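Local atomic coordinates of beta-hexosaminidase (Neisseria gonorrhoeae, PDB entry 6JTJ), a protein that probably cleaves terminal N-acetylglucosamine from peptidoglycan fragments during cell-wall recycling, as a family 3 glycoside hydrolase. Residues Asp105-Arg110 with Thr164-Leu169; Asn125-Ile130 with Glu140-Gln145; Gly178-His183 with Cys208-Pro213; Glu187-Leu192 with Leu241-Ile246. All coordinates share one frame; numbering follows the deposited sequence.

Contact 1 of 4, residues Asp105-Arg110 with Thr164-Leu169; sequences DHEGGR and TPVLDL. With NAG (2-acetamido-2-deoxy-beta-D-glucopyranose), chain I.
Glu-107 and Val-166 touch in the substrate pocket of the GH3 (beta/alpha) barrel, where strand 101-108 runs out beside the loop following strand 161-162. CG2 of Val-166 sits against the carboxylate, 3.5 Å from OE1 of Glu-107. The Glu-107 side chain stays extended beyond CG (chi2 173°), which carries the carboxylate up to a pair of salt bridges, OE2 with Lys-210 and OE1 with Arg-180. It acts as a second shell, since OE2 of Glu-107 remains 3.8 Å from O3 of NAG. Within these segments Asp-105 grips the sugar directly: O4 of NAG donates to OD1 at 2.8 Å, and O6 of NAG to OD2 at 2.7 Å. Arg-113 holds OD2 of Asp-105 by a salt bridge. Farther from the sugar, Thr-164 rests its CG2 methyl 3.6 Å from O of His-106. Glu-107 and Gly-108 both face Val-111, a classic beta bulge. A water ties the segments there, donating to O of Glu-107 at 2.8 Å and lying 2.7 Å from OG1 of Thr-164.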
loop_
_atom_site.group_PDB
_atom_site.type_symbol
_atom_site.label_atom_id
_atom_site.label_comp_id
_atom_site.label_asym_id
_atom_site.label_seq_id
_atom_site.Cartn_x
_atom_site.Cartn_y
_atom_site.Cartn_z
ATOM N N ASP C 105 -2.742 8.183 12.945
ATOM C CA ASP C 105 -2.909 6.797 12.527
ATOM C C ASP C 105 -2.107 5.857 13.435
ATOM O O ASP C 105 -0.943 5.555 13.147
ATOM C CB ASP C 105 -2.449 6.614 11.066
ATOM C CG ASP C 105 -3.296 7.396 10.070
ATOM O OD1 ASP C 105 -4.513 7.138 10.021
ATOM O OD2 ASP C 105 -2.747 8.227 9.309
ATOM N N HIS C 106 -2.723 5.423 14.539
ATOM C CA HIS C 106 -2.204 4.303 15.323
ATOM C C HIS C 106 -3.153 3.142 15.185
ATOM O O HIS C 106 -4.171 3.074 15.872
ATOM C CB HIS C 106 -2.021 4.656 16.803
ATOM C CG HIS C 106 -0.675 5.230 17.122
ATOM N ND1 HIS C 106 -0.079 5.090 18.353
ATOM C CD2 HIS C 106 0.187 5.945 16.369
ATOM C CE1 HIS C 106 1.102 5.680 18.340
ATOM N NE2 HIS C 106 1.284 6.215 17.151
ATOM N N GLU C 107 -2.819 2.241 14.270
ATOM C CA GLU C 107 -3.559 1.005 14.091
ATOM C C GLU C 107 -2.859 -0.118 14.826
ATOM O O GLU C 107 -3.500 -0.917 15.503
ATOM C CB GLU C 107 -3.631 0.629 12.616
ATOM C CG GLU C 107 -4.477 1.557 11.769
ATOM C CD GLU C 107 -4.391 1.246 10.283
ATOM O OE1 GLU C 107 -4.063 0.098 9.916
ATOM O OE2 GLU C 107 -4.658 2.156 9.487
ATOM N N GLY C 108 -1.548 -0.201 14.626
ATOM C CA GLY C 108 -0.773 -1.336 15.059
ATOM C C GLY C 108 0.094 -1.897 13.938
ATOM O O GLY C 108 -0.161 -1.684 12.758
ATOM N N GLY C 109 1.125 -2.639 14.324
ATOM C CA GLY C 109 1.996 -3.288 13.353
ATOM C C GLY C 109 2.675 -2.223 12.535
ATOM O O GLY C 109 3.313 -1.328 13.083
ATOM N N ARG C 110 2.499 -2.280 11.217
ATOM C CA ARG C 110 3.229 -1.364 10.317
ATOM C C ARG C 110 2.577 -0.015 10.137
ATOM O O ARG C 110 3.096 0.837 9.388
ATOM C CB ARG C 110 3.480 -2.004 8.946
ATOM C CG ARG C 110 4.220 -3.319 9.014
ATOM C CD ARG C 110 4.743 -3.739 7.661
ATOM N NE ARG C 110 5.418 -5.026 7.709
ATOM C CZ ARG C 110 4.805 -6.200 7.621
ATOM N NH1 ARG C 110 3.479 -6.289 7.528
ATOM N NH2 ARG C 110 5.523 -7.314 7.646
ATOM N N THR C 164 -8.623 4.335 13.728
ATOM C CA THR C 164 -8.663 2.901 13.856
ATOM C C THR C 164 -10.037 2.574 14.440
ATOM O O THR C 164 -10.619 3.394 15.174
ATOM C CB THR C 164 -7.485 2.424 14.728
ATOM O OG1 THR C 164 -7.269 1.018 14.567
ATOM C CG2 THR C 164 -7.706 2.758 16.206
ATOM N N PRO C 165 -10.583 1.388 14.130
ATOM C CA PRO C 165 -9.996 0.259 13.441
ATOM C C PRO C 165 -10.297 0.102 11.959
ATOM O O PRO C 165 -11.337 0.552 11.461
ATOM C CB PRO C 165 -10.637 -0.909 14.143
ATOM C CG PRO C 165 -12.035 -0.439 14.397
ATOM C CD PRO C 165 -11.880 1.021 14.740
ATOM N N VAL C 166 -9.403 -0.630 11.302
ATOM C CA VAL C 166 -9.653 -1.199 9.996
ATOM C C VAL C 166 -10.731 -2.283 10.097
ATOM O O VAL C 166 -10.601 -3.214 10.886
ATOM C CB VAL C 166 -8.355 -1.796 9.422
ATOM C CG1 VAL C 166 -8.625 -2.583 8.146
ATOM C CG2 VAL C 166 -7.363 -0.679 9.145
ATOM N N LEU C 167 -11.781 -2.137 9.301
ATOM C CA LEU C 167 -12.901 -3.061 9.242
ATOM C C LEU C 167 -12.937 -3.818 7.922
ATOM O O LEU C 167 -13.834 -4.619 7.662
ATOM C CB LEU C 167 -14.201 -2.281 9.399
ATOM C CG LEU C 167 -14.365 -1.493 10.690
ATOM C CD1 LEU C 167 -15.708 -0.762 10.722
ATOM C CD2 LEU C 167 -14.258 -2.400 11.898
ATOM N N ASP C 168 -11.940 -3.566 7.079
ATOM C CA ASP C 168 -11.789 -4.285 5.829
ATOM C C ASP C 168 -11.596 -5.775 6.107
ATOM O O ASP C 168 -10.961 -6.150 7.099
ATOM C CB ASP C 168 -10.571 -3.753 5.065
ATOM C CG ASP C 168 -10.667 -2.249 4.793
ATOM O OD1 ASP C 168 -11.742 -1.781 4.344
ATOM O OD2 ASP C 168 -9.637 -1.557 4.987
ATOM N N LEU C 169 -12.149 -6.609 5.236
ATOM C CA LEU C 169 -12.050 -8.056 5.404
ATOM C C LEU C 169 -10.816 -8.575 4.648
ATOM O O LEU C 169 -10.501 -8.107 3.567
ATOM C CB LEU C 169 -13.278 -8.759 4.834
ATOM C CG LEU C 169 -14.664 -8.272 5.274
ATOM C CD1 LEU C 169 -15.750 -9.166 4.668
ATOM C CD2 LEU C 169 -14.776 -8.260 6.787
HETATM C C1 NAG I . -5.090 6.770 3.756
HETATM C C2 NAG I . -5.008 5.400 4.446
HETATM C C3 NAG I . -5.805 5.409 5.729
HETATM C C4 NAG I . -5.418 6.600 6.602
HETATM C C5 NAG I . -5.637 7.911 5.872
HETATM C C6 NAG I . -5.076 9.089 6.674
HETATM C C7 NAG I . -4.987 3.123 3.407
HETATM C C8 NAG I . -3.701 2.892 4.081
HETATM N N2 NAG I . -5.521 4.331 3.624
HETATM O O1 NAG I . -4.000 6.944 2.871
HETATM O O3 NAG I . -5.597 4.185 6.397
HETATM O O4 NAG I . -6.123 6.602 7.818
HETATM O O5 NAG I . -4.944 7.869 4.642
HETATM O O6 NAG I . -3.670 9.021 6.855
HETATM O O7 NAG I . -5.480 2.253 2.670
HETATM O O HOH W 1 -6.195 -0.704 16.275
#

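Contact 2 of 4, residues Asn125-Ile130 with Glu140-Gln145; sequences NVLGQI and ETAAGQ
Leu-127 fits its two methyls over Ala-142 and Ala-143 on the facing helix. CD2 of Leu-127 lies 3.8 Å from CB of Ala-142, and CD1 of Leu-127 reaches CB of Ala-143 at 4.0 Å, so the fork of the leucine spans two consecutive alanines. One turn on, the Ile-130 chain runs extended past CG1 (chi2 170°), which brings its CD1 to 4.0 Å from CB of Ala-142, leaving that methyl shared between two branched side chains. CD2 of Leu-127 also comes within 3.7 Å of the backbone N of Ala-143. Helices 124-134 and 136-155 form an antiparallel hairpin with a short connection, and the two segments run at 156° with axes 9.4 Å apart. Around this pair, Phe-377 of helix 369-382 packs on Ala-142, Ala-195 of helix 186-202 packs on Ala-143, and Phe-182 lies against Leu-127. With alanines on one helix and branched aliphatics on the other, the contact rests on dispersion and burial of apolar surface, without any polar link between its segments.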
loop_
_atom_site.group_PDB
_atom_site.type_symbol
_atom_site.label_atom_id
_atom_site.label_comp_id
_atom_site.label_asym_id
_atom_site.label_seq_id
_atom_site.Cartn_x
_atom_site.Cartn_y
_atom_site.Cartn_z
ATOM N N ASN C 125 -4.214 -8.331 12.583
ATOM C CA ASN C 125 -4.427 -9.725 12.255
ATOM C C ASN C 125 -3.952 -10.679 13.365
ATOM O O ASN C 125 -4.389 -11.825 13.406
ATOM C CB ASN C 125 -3.808 -10.117 10.916
ATOM C CG ASN C 125 -2.328 -10.355 11.001
ATOM O OD1 ASN C 125 -1.595 -9.625 11.670
ATOM N ND2 ASN C 125 -1.871 -11.375 10.308
ATOM N N VAL C 126 -3.054 -10.206 14.219
ATOM C CA VAL C 126 -2.609 -10.973 15.362
ATOM C C VAL C 126 -3.811 -11.291 16.247
ATOM O O VAL C 126 -3.900 -12.386 16.766
ATOM C CB VAL C 126 -1.528 -10.229 16.156
ATOM C CG1 VAL C 126 -1.227 -10.935 17.462
ATOM C CG2 VAL C 126 -0.243 -10.119 15.324
ATOM N N LEU C 127 -4.758 -10.354 16.359
ATOM C CA LEU C 127 -5.958 -10.581 17.137
ATOM C C LEU C 127 -6.867 -11.601 16.487
ATOM O O LEU C 127 -7.466 -12.419 17.166
ATOM C CB LEU C 127 -6.703 -9.272 17.391
ATOM C CG LEU C 127 -5.872 -8.273 18.194
ATOM C CD1 LEU C 127 -6.483 -6.882 18.121
ATOM C CD2 LEU C 127 -5.717 -8.718 19.637
ATOM N N GLY C 128 -6.938 -11.601 15.172
ATOM C CA GLY C 128 -7.683 -12.622 14.444
ATOM C C GLY C 128 -7.042 -14.002 14.523
ATOM O O GLY C 128 -7.728 -15.015 14.429
ATOM N N GLN C 129 -5.730 -14.050 14.674
ATOM C CA GLN C 129 -5.049 -15.327 14.863
ATOM C C GLN C 129 -5.349 -15.899 16.251
ATOM O O GLN C 129 -5.488 -17.113 16.397
ATOM C CB GLN C 129 -3.540 -15.168 14.659
ATOM C CG GLN C 129 -3.189 -14.933 13.214
ATOM C CD GLN C 129 -1.732 -14.557 13.007
ATOM O OE1 GLN C 129 -1.085 -13.948 13.865
ATOM N NE2 GLN C 129 -1.203 -14.938 11.861
ATOM N N ILE C 130 -5.401 -15.037 17.269
ATOM C CA ILE C 130 -5.818 -15.450 18.605
ATOM C C ILE C 130 -7.256 -15.973 18.548
ATOM O O ILE C 130 -7.577 -16.976 19.167
ATOM C CB ILE C 130 -5.725 -14.299 19.617
ATOM C CG1 ILE C 130 -4.275 -13.927 19.853
ATOM C CG2 ILE C 130 -6.367 -14.698 20.936
ATOM C CD1 ILE C 130 -4.065 -12.659 20.653
ATOM N N GLU C 140 -11.232 -11.291 22.064
ATOM C CA GLU C 140 -11.906 -10.048 22.456
ATOM C C GLU C 140 -11.205 -9.403 23.623
ATOM O O GLU C 140 -11.025 -8.183 23.653
ATOM C CB GLU C 140 -13.375 -10.289 22.774
ATOM C CG GLU C 140 -14.220 -10.631 21.555
ATOM C CD GLU C 140 -15.708 -10.701 21.874
ATOM O OE1 GLU C 140 -16.077 -10.463 23.050
ATOM O OE2 GLU C 140 -16.513 -10.977 20.946
ATOM N N THR C 141 -10.802 -10.214 24.593
ATOM C CA THR C 141 -10.094 -9.699 25.748
ATOM C C THR C 141 -8.791 -9.048 25.334
ATOM O O THR C 141 -8.415 -7.971 25.821
ATOM C CB THR C 141 -9.797 -10.841 26.742
ATOM O OG1 THR C 141 -11.036 -11.433 27.158
ATOM C CG2 THR C 141 -9.043 -10.337 27.968
ATOM N N ALA C 142 -8.080 -9.717 24.441
ATOM C CA ALA C 142 -6.817 -9.179 23.952
ATOM C C ALA C 142 -7.059 -7.872 23.181
ATOM O O ALA C 142 -6.340 -6.897 23.382
ATOM C CB ALA C 142 -6.132 -10.201 23.062
ATOM N N ALA C 143 -8.079 -7.858 22.327
ATOM C CA ALA C 143 -8.446 -6.648 21.567
ATOM C C ALA C 143 -8.741 -5.472 22.488
ATOM O O ALA C 143 -8.276 -4.352 22.249
ATOM C CB ALA C 143 -9.623 -6.927 20.646
ATOM N N GLY C 144 -9.461 -5.723 23.575
ATOM C CA GLY C 144 -9.783 -4.673 24.559
ATOM C C GLY C 144 -8.553 -4.067 25.191
ATOM O O GLY C 144 -8.443 -2.837 25.357
ATOM N N GLN C 145 -7.586 -4.909 25.512
ATOM C CA GLN C 145 -6.314 -4.438 26.076
ATOM C C GLN C 145 -5.485 -3.657 25.075
ATOM O O GLN C 145 -4.906 -2.623 25.412
ATOM C CB GLN C 145 -5.476 -5.619 26.590
ATOM C CG GLN C 145 -6.088 -6.358 27.802
ATOM C CD GLN C 145 -6.412 -5.423 28.995
ATOM O OE1 GLN C 145 -5.538 -4.745 29.550
ATOM N NE2 GLN C 145 -7.704 -5.313 29.317
#

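Contact 3 of 4, residues Gly178-His183 with Cys208-Pro213; sequences GNRSFH and CGKHFP. With NAG (2-acetamido-2-deoxy-beta-D-glucopyranose), chain I.
Arg-180 brings NH2 to the edge of the His-211 ring in the sugar pocket of the GH3 barrel, the arginine coming from the loop before helix 186-202 and the histidine from strand 208-212, where the chain turns a corner. NH2 of Arg-180 lies near the plane of the imidazole, 3.8 Å from CE1 of His-211. Lys-210 arrives from a different side. Its CB sits over the centre of one face of the His-211 ring, 3.4 Å above the plane, the two residues being joined by a cis peptide. Farther along, the lysine chain bends at chi3 (-73°) and brings CE to the edge of the guanidinium. NZ of Lys-210 and NH2 of Arg-180, 4.3 Å apart, converge on the same sugar hydroxyl. Glu-107 pairs with both residues, OE2 with NZ of Lys-210 and OE1 with NE of Arg-180. NZ of Lys-210 donates to O4 of NAG at 3.0 Å and to O3 of NAG at 3.2 Å, while NH2 of Arg-180 gives O3 of NAG a weak bond of 3.0 Å. All three residues bond the sugar here, in line with their predicted role in substrate binding. OD2 of Asp-168 accepts a hydrogen bond from ND1 of His-211, which fixes the turn of the ring. The other ring nitrogen, NE2 of His-211, then meets O3 of NAG in a nearly straight bond of 2.9 Å and 164°.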
loop_
_atom_site.group_PDB
_atom_site.type_symbol
_atom_site.label_atom_id
_atom_site.label_comp_id
_atom_site.label_asym_id
_atom_site.label_seq_id
_atom_site.Cartn_x
_atom_site.Cartn_y
_atom_site.Cartn_z
ATOM N N GLY C 178 -3.459 -5.935 3.892
ATOM C CA GLY C 178 -2.627 -7.011 4.395
ATOM C C GLY C 178 -2.938 -7.454 5.803
ATOM O O GLY C 178 -4.084 -7.761 6.111
ATOM N N ASN C 179 -1.941 -7.399 6.674
ATOM C CA ASN C 179 -2.157 -7.759 8.037
ATOM C C ASN C 179 -2.868 -6.661 8.890
ATOM O O ASN C 179 -3.063 -6.824 10.077
ATOM C CB ASN C 179 -0.850 -8.268 8.638
ATOM C CG ASN C 179 0.135 -7.142 8.945
ATOM O OD1 ASN C 179 -0.186 -5.968 8.819
ATOM N ND2 ASN C 179 1.330 -7.508 9.385
ATOM N N ARG C 180 -3.259 -5.555 8.280
ATOM C CA ARG C 180 -4.008 -4.525 8.985
ATOM C C ARG C 180 -5.460 -4.935 9.230
ATOM O O ARG C 180 -6.141 -4.300 10.042
ATOM C CB ARG C 180 -3.985 -3.234 8.221
ATOM C CG ARG C 180 -2.579 -2.630 8.092
ATOM C CD ARG C 180 -2.534 -1.644 6.955
ATOM N NE ARG C 180 -3.349 -0.479 7.257
ATOM C CZ ARG C 180 -3.739 0.414 6.359
ATOM N NH1 ARG C 180 -3.418 0.245 5.087
ATOM N NH2 ARG C 180 -4.458 1.469 6.733
ATOM N N SER C 181 -5.924 -5.962 8.517
ATOM C CA SER C 181 -7.262 -6.492 8.710
ATOM C C SER C 181 -7.251 -7.544 9.829
ATOM O O SER C 181 -6.308 -8.333 9.941
ATOM C CB SER C 181 -7.765 -7.109 7.414
ATOM O OG SER C 181 -8.896 -7.908 7.622
ATOM N N PHE C 182 -8.304 -7.531 10.659
ATOM C CA PHE C 182 -8.434 -8.489 11.749
ATOM C C PHE C 182 -8.496 -9.925 11.238
ATOM O O PHE C 182 -7.865 -10.798 11.806
ATOM C CB PHE C 182 -9.721 -8.268 12.544
ATOM C CG PHE C 182 -9.700 -7.085 13.466
ATOM C CD1 PHE C 182 -8.981 -7.104 14.648
ATOM C CD2 PHE C 182 -10.430 -5.944 13.161
ATOM C CE1 PHE C 182 -8.986 -6.019 15.506
ATOM C CE2 PHE C 182 -10.441 -4.870 14.018
ATOM C CZ PHE C 182 -9.713 -4.897 15.188
ATOM N N HIS C 183 -9.260 -10.152 10.176
ATOM C CA HIS C 183 -9.705 -11.495 9.829
ATOM C C HIS C 183 -10.457 -11.498 8.490
ATOM O O HIS C 183 -10.901 -10.451 8.012
ATOM C CB HIS C 183 -10.638 -11.994 10.959
ATOM C CG HIS C 183 -10.717 -13.480 11.083
ATOM N ND1 HIS C 183 -11.602 -14.242 10.360
ATOM C CD2 HIS C 183 -10.052 -14.341 11.891
ATOM C CE1 HIS C 183 -11.461 -15.511 10.693
ATOM N NE2 HIS C 183 -10.521 -15.598 11.615
ATOM N N CYS C 208 -12.762 5.144 14.509
ATOM C CA CYS C 208 -12.940 5.546 13.120
ATOM C C CYS C 208 -12.747 4.329 12.240
ATOM O O CYS C 208 -11.618 3.834 12.111
ATOM C CB CYS C 208 -11.931 6.635 12.734
ATOM S SG CYS C 208 -12.023 7.113 11.002
ATOM N N GLY C 209 -13.844 3.846 11.662
ATOM C CA GLY C 209 -13.815 2.657 10.844
ATOM C C GLY C 209 -13.258 2.947 9.462
ATOM O O GLY C 209 -13.590 3.963 8.883
ATOM N N LYS C 210 -12.416 2.056 8.952
ATOM C CA LYS C 210 -11.792 2.221 7.641
ATOM C C LYS C 210 -11.848 0.897 6.883
ATOM O O LYS C 210 -11.700 -0.144 7.522
ATOM C CB LYS C 210 -10.309 2.579 7.808
ATOM C CG LYS C 210 -10.034 3.620 8.854
ATOM C CD LYS C 210 -8.652 4.254 8.666
ATOM C CE LYS C 210 -7.512 3.341 9.063
ATOM N NZ LYS C 210 -6.329 4.167 9.480
ATOM N N HIS C 211 -12.010 0.875 5.548
ATOM C CA HIS C 211 -12.229 2.022 4.674
ATOM C C HIS C 211 -13.551 1.773 3.981
ATOM O O HIS C 211 -13.664 0.872 3.169
ATOM C CB HIS C 211 -11.095 2.147 3.658
ATOM C CG HIS C 211 -9.745 2.208 4.284
ATOM N ND1 HIS C 211 -9.102 1.093 4.787
ATOM C CD2 HIS C 211 -8.908 3.250 4.491
ATOM C CE1 HIS C 211 -7.924 1.443 5.261
ATOM N NE2 HIS C 211 -7.784 2.744 5.100
ATOM N N PHE C 212 -14.558 2.561 4.341
ATOM C CA PHE C 212 -15.933 2.334 3.912
ATOM C C PHE C 212 -16.045 2.420 2.397
ATOM O O PHE C 212 -15.533 3.370 1.807
ATOM C CB PHE C 212 -16.855 3.392 4.522
ATOM C CG PHE C 212 -18.286 3.260 4.095
ATOM C CD1 PHE C 212 -19.145 2.403 4.775
ATOM C CD2 PHE C 212 -18.766 3.975 3.032
ATOM C CE1 PHE C 212 -20.449 2.258 4.390
ATOM C CE2 PHE C 212 -20.098 3.852 2.641
ATOM C CZ PHE C 212 -20.938 3.002 3.321
ATOM N N PRO C 213 -16.777 1.491 1.767
ATOM C CA PRO C 213 -17.556 0.384 2.284
ATOM C C PRO C 213 -16.825 -0.964 2.322
ATOM O O PRO C 213 -17.483 -2.007 2.528
ATOM C CB PRO C 213 -18.698 0.309 1.280
ATOM C CG PRO C 213 -18.019 0.625 -0.014
ATOM C CD PRO C 213 -16.953 1.621 0.311
HETATM C C1 NAG I . -5.090 6.770 3.756
HETATM C C2 NAG I . -5.008 5.400 4.446
HETATM C C3 NAG I . -5.805 5.409 5.729
HETATM C C4 NAG I . -5.418 6.600 6.602
HETATM C C5 NAG I . -5.637 7.911 5.872
HETATM C C6 NAG I . -5.076 9.089 6.674
HETATM C C7 NAG I . -4.987 3.123 3.407
HETATM C C8 NAG I . -3.701 2.892 4.081
HETATM N N2 NAG I . -5.521 4.331 3.624
HETATM O O1 NAG I . -4.000 6.944 2.871
HETATM O O3 NAG I . -5.597 4.185 6.397
HETATM O O4 NAG I . -6.123 6.602 7.818
HETATM O O5 NAG I . -4.944 7.869 4.642
HETATM O O6 NAG I . -3.670 9.021 6.855
HETATM O O7 NAG I . -5.480 2.253 2.670
#

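Contact 4 of 4, residues Glu187-Leu192 with Leu241-Ile246; sequences EAVARL and LAPFRI
Ala-190 is where the two segments come nearest, its CA 4.6 Å from CA of Pro-243. Such a close backbone approach is possible because little more than a methyl stands between them: CB of Ala-190 is 4.2 Å from CA of Pro-243 and faces the CA-CB side of the proline. Pro-243, near the start of helix 242-249, offers the flank of its ring to a second partner. CG1 of Val-189 crosses it and touches CG of Pro-243 at 4.0 Å, with CB of the proline equally near. That methyl is placed by the valine torsion, which sets CG1 opposite the backbone N (chi1 171°). Ile-246, one turn beyond the proline, closes the other end of the patch. Its chain is extended past CG1 (chi2 167°), and the terminal CD1 of Ile-246 lands 3.9 Å from CB of Ala-190, so the alanine methyl touches both proline and isoleucine. The packing is wholly apolar. The short segments run roughly parallel, their axes 8.8 Å apart and crossing at -28°, as suits neighbouring outer helices of a (beta/alpha) barrel. Inward, Phe-244 meets Phe-212 of strand 208-212 edge to face. On its far side helix 186-202 packs Ala-188 and Leu-192 against Trp-131 of helix 124-134, and helix 233-238 lies against Leu-241.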
loop_
_atom_site.group_PDB
_atom_site.type_symbol
_atom_site.label_atom_id
_atom_site.label_comp_id
_atom_site.label_asym_id
_atom_site.label_seq_id
_atom_site.Cartn_x
_atom_site.Cartn_y
_atom_site.Cartn_z
ATOM N N GLU C 187 -17.973 -11.694 10.792
ATOM C CA GLU C 187 -18.337 -11.813 12.215
ATOM C C GLU C 187 -17.143 -11.626 13.132
ATOM O O GLU C 187 -17.221 -10.949 14.156
ATOM C CB GLU C 187 -19.004 -13.165 12.521
ATOM C CG GLU C 187 -19.586 -13.203 13.967
ATOM C CD GLU C 187 -20.729 -12.206 14.231
ATOM O OE1 GLU C 187 -21.421 -11.749 13.284
ATOM O OE2 GLU C 187 -20.948 -11.871 15.420
ATOM N N ALA C 188 -16.025 -12.244 12.784
ATOM C CA ALA C 188 -14.811 -12.051 13.574
ATOM C C ALA C 188 -14.372 -10.577 13.540
ATOM O O ALA C 188 -13.996 -9.998 14.563
ATOM C CB ALA C 188 -13.694 -12.944 13.050
ATOM N N VAL C 189 -14.425 -9.977 12.359
ATOM C CA VAL C 189 -13.992 -8.574 12.228
ATOM C C VAL C 189 -14.866 -7.677 13.106
ATOM O O VAL C 189 -14.363 -6.880 13.886
ATOM C CB VAL C 189 -14.015 -8.105 10.765
ATOM C CG1 VAL C 189 -13.787 -6.591 10.676
ATOM C CG2 VAL C 189 -12.959 -8.846 9.958
ATOM N N ALA C 190 -16.169 -7.849 12.999
ATOM C CA ALA C 190 -17.123 -7.021 13.752
ATOM C C ALA C 190 -16.904 -7.154 15.230
ATOM O O ALA C 190 -16.775 -6.163 15.948
ATOM C CB ALA C 190 -18.561 -7.391 13.398
ATOM N N ARG C 191 -16.780 -8.381 15.706
ATOM C CA ARG C 191 -16.641 -8.586 17.149
ATOM C C ARG C 191 -15.292 -8.113 17.689
ATOM O O ARG C 191 -15.233 -7.500 18.759
ATOM C CB ARG C 191 -16.927 -10.051 17.513
ATOM C CG ARG C 191 -18.392 -10.464 17.159
ATOM C CD ARG C 191 -19.248 -10.565 18.410
ATOM N NE ARG C 191 -19.252 -9.417 19.308
ATOM C CZ ARG C 191 -20.179 -8.457 19.398
ATOM N NH1 ARG C 191 -21.213 -8.395 18.573
ATOM N NH2 ARG C 191 -20.042 -7.529 20.350
ATOM N N LEU C 192 -14.201 -8.351 16.955
ATOM C CA LEU C 192 -12.907 -7.845 17.414
ATOM C C LEU C 192 -12.889 -6.329 17.400
ATOM O O LEU C 192 -12.342 -5.687 18.298
ATOM C CB LEU C 192 -11.772 -8.415 16.557
ATOM C CG LEU C 192 -11.617 -9.933 16.733
ATOM C CD1 LEU C 192 -10.757 -10.536 15.630
ATOM C CD2 LEU C 192 -11.017 -10.222 18.105
ATOM N N LEU C 241 -19.776 -4.888 4.268
ATOM C CA LEU C 241 -20.540 -3.820 4.931
ATOM C C LEU C 241 -20.967 -4.132 6.334
ATOM O O LEU C 241 -21.203 -3.217 7.129
ATOM C CB LEU C 241 -21.776 -3.427 4.101
ATOM C CG LEU C 241 -21.480 -2.438 2.983
ATOM C CD1 LEU C 241 -22.620 -2.411 1.962
ATOM C CD2 LEU C 241 -21.225 -1.050 3.530
ATOM N N ALA C 242 -21.078 -5.399 6.676
ATOM C CA ALA C 242 -21.678 -5.748 7.964
ATOM C C ALA C 242 -20.925 -5.158 9.157
ATOM O O ALA C 242 -21.553 -4.660 10.091
ATOM C CB ALA C 242 -21.848 -7.255 8.095
ATOM N N PRO C 243 -19.576 -5.197 9.142
ATOM C CA PRO C 243 -18.870 -4.589 10.298
ATOM C C PRO C 243 -19.099 -3.077 10.436
ATOM O O PRO C 243 -19.143 -2.568 11.549
ATOM C CB PRO C 243 -17.397 -4.894 10.026
ATOM C CG PRO C 243 -17.407 -6.072 9.100
ATOM C CD PRO C 243 -18.675 -5.993 8.298
ATOM N N PHE C 244 -19.270 -2.389 9.314
ATOM C CA PHE C 244 -19.563 -0.979 9.338
ATOM C C PHE C 244 -20.949 -0.725 9.941
ATOM O O PHE C 244 -21.082 0.140 10.803
ATOM C CB PHE C 244 -19.462 -0.360 7.935
ATOM C CG PHE C 244 -18.043 -0.263 7.410
ATOM C CD1 PHE C 244 -17.225 0.782 7.769
ATOM C CD2 PHE C 244 -17.538 -1.230 6.559
ATOM C CE1 PHE C 244 -15.924 0.868 7.298
ATOM C CE2 PHE C 244 -16.239 -1.157 6.074
ATOM C CZ PHE C 244 -15.422 -0.113 6.465
ATOM N N ARG C 245 -21.955 -1.493 9.531
ATOM C CA ARG C 245 -23.297 -1.361 10.119
ATOM C C ARG C 245 -23.290 -1.536 11.619
ATOM O O ARG C 245 -23.848 -0.726 12.360
ATOM C CB ARG C 245 -24.252 -2.393 9.543
ATOM C CG ARG C 245 -24.742 -2.065 8.157
ATOM C CD ARG C 245 -25.899 -3.016 7.878
ATOM N NE ARG C 245 -27.045 -2.361 7.179
ATOM C CZ ARG C 245 -27.028 -1.902 5.927
ATOM N NH1 ARG C 245 -25.948 -2.046 5.187
ATOM N NH2 ARG C 245 -28.107 -1.309 5.409
ATOM N N ILE C 246 -22.627 -2.596 12.060
ATOM C CA ILE C 246 -22.614 -2.954 13.463
ATOM C C ILE C 246 -21.852 -1.896 14.273
ATOM O O ILE C 246 -22.301 -1.486 15.348
ATOM C CB ILE C 246 -22.010 -4.360 13.639
ATOM C CG1 ILE C 246 -22.942 -5.401 12.988
ATOM C CG2 ILE C 246 -21.803 -4.679 15.104
ATOM C CD1 ILE C 246 -22.340 -6.800 12.797
#

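Contacts 1 and 3, centres 6 Å apart, build one sugar site: they share NAG and are also joined through the backbone, N of Leu-167 lying 2.7 Å from O of Lys-210 in a probable hydrogen bond. The site is completed across the dimer, where O of Asp-221 of the second subunit also bonds NAG. Contacts 2 and 4 are plain helix packing farther out, 14 Å apart between centres. Contact 4 touches contact 1 through Leu-167, whose CD1 lies 3.7 Å from CD1 of Phe-244, and contact 2 reaches the arginine loop of contact 3 through N of Asn-125, 3.1 Å from O of Asn-179, a probable hydrogen bond. Contacts 2 and 4 meet where CB of Ala-143 lies 3.8 Å from O of Leu-192.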